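Local coordinates for Alr3790 protein (Anabaena sp., PDB 3HIX) that is of unknown function but contains a rhodanese-like domain, a fold shared by sulfurtransferases and Cdc25-type phosphatases, at residues A[35-38]-A[43-46]. Sequence-based numbering, arbitrary orientation.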
# COMPACT_ATOMS: atom_id res chain seq x y z
N ALA A 35 5.46 -1.71 -2.90
CA ALA A 35 4.47 -2.31 -3.79
C ALA A 35 4.07 -3.69 -3.27
O ALA A 35 4.88 -4.61 -3.24
CB ALA A 35 5.05 -2.45 -5.19
N MSE A 36 2.82 -3.83 -2.86
CA MSE A 36 2.35 -5.11 -2.37
C MSE A 36 0.90 -5.31 -2.78
O MSE A 36 -0.01 -5.17 -1.98
CB MSE A 36 2.50 -5.20 -0.85
CG MSE A 36 3.94 -5.59 -0.41
SE MSE A 36 4.02 -6.11 1.47
CE MSE A 36 5.93 -6.08 1.72
N PRO A 37 0.68 -5.62 -4.07
CA PRO A 37 -0.66 -5.84 -4.61
C PRO A 37 -1.45 -6.86 -3.79
O PRO A 37 -0.88 -7.83 -3.28
CB PRO A 37 -0.37 -6.32 -6.03
CG PRO A 37 0.90 -5.60 -6.37
CD PRO A 37 1.70 -5.78 -5.11
N ILE A 38 -2.76 -6.64 -3.67
CA ILE A 38 -3.66 -7.50 -2.91
C ILE A 38 -3.39 -9.00 -3.01
O ILE A 38 -3.28 -9.69 -2.00
CB ILE A 38 -5.14 -7.24 -3.31
CG1 ILE A 38 -5.70 -6.04 -2.54
CG2 ILE A 38 -5.98 -8.48 -3.05
CD1 ILE A 38 -5.98 -6.33 -1.07
N ASP A 43 1.53 -12.88 1.65
CA ASP A 43 2.81 -13.56 1.44
C ASP A 43 3.99 -12.62 1.61
O ASP A 43 4.89 -12.86 2.42
CB ASP A 43 2.89 -14.16 0.03
CG ASP A 43 2.00 -15.37 -0.13
OD1 ASP A 43 1.66 -16.01 0.89
OD2 ASP A 43 1.66 -15.69 -1.28
N ARG A 44 3.99 -11.54 0.84
CA ARG A 44 5.09 -10.58 0.91
C ARG A 44 5.28 -9.93 2.27
O ARG A 44 6.41 -9.83 2.76
CB ARG A 44 4.90 -9.49 -0.15
CG ARG A 44 4.99 -9.99 -1.57
CD ARG A 44 4.95 -8.82 -2.53
NE ARG A 44 5.05 -9.23 -3.92
CZ ARG A 44 5.03 -8.38 -4.94
NH1 ARG A 44 4.93 -7.08 -4.72
NH2 ARG A 44 5.12 -8.83 -6.19
N ALA A 45 4.19 -9.47 2.88
CA ALA A 45 4.27 -8.84 4.20
C ALA A 45 4.77 -9.83 5.25
O ALA A 45 5.56 -9.48 6.12
CB ALA A 45 2.92 -8.29 4.60
N SER A 46 4.30 -11.07 5.16
CA SER A 46 4.71 -12.10 6.12
C SER A 46 6.20 -12.43 6.03
O SER A 46 6.81 -12.80 7.02
CB SER A 46 3.90 -13.38 5.89
OG SER A 46 2.52 -13.16 6.10
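M36, a selenomethionine, and R44 run past each other in opposite directions: M36, just past strand 34-35, reaches to helix 41-48, and R44 reaches back to A35, the strand's last residue. M36 carries the van der Waals packing against the helix. With its chain extended beyond CG (chi2 -166°), SE arrives at the helix backbone, 3.6 Å from A45 N, and makes an apolar contact with A45 CB at 4.0 Å. Its CE ends 3.9 Å from R44 O, while CG rests against the aliphatic part of R44, 4.0 Å from CD. L41 and S48 of the same helix also touch M36, and A45 leans on L72 of helix 62-74.

The polar part is a single weak hydrogen bond. R44 NH1 lies 2.9 Å from A35 O, but the angle at the hydrogen is just 124°; the oxygen meets the guanidinium edge-on, close to its plane. Beyond a first torsion of -66° that sets CG beside the backbone N, the R44 chain runs straight to the guanidinium, and P37 CD approaches NH1 obliquely at 3.5 Å.

Such a strand-to-helix connection, part of the alpha/beta rhodanese-like fold, illustrates a division of labour here: the buried methionine side chain (selenomethionine in this protein) makes the close packing, whereas the exposed arginine, which also touches a crystal neighbour, adds a bent, probably modest polar link on the solvent side.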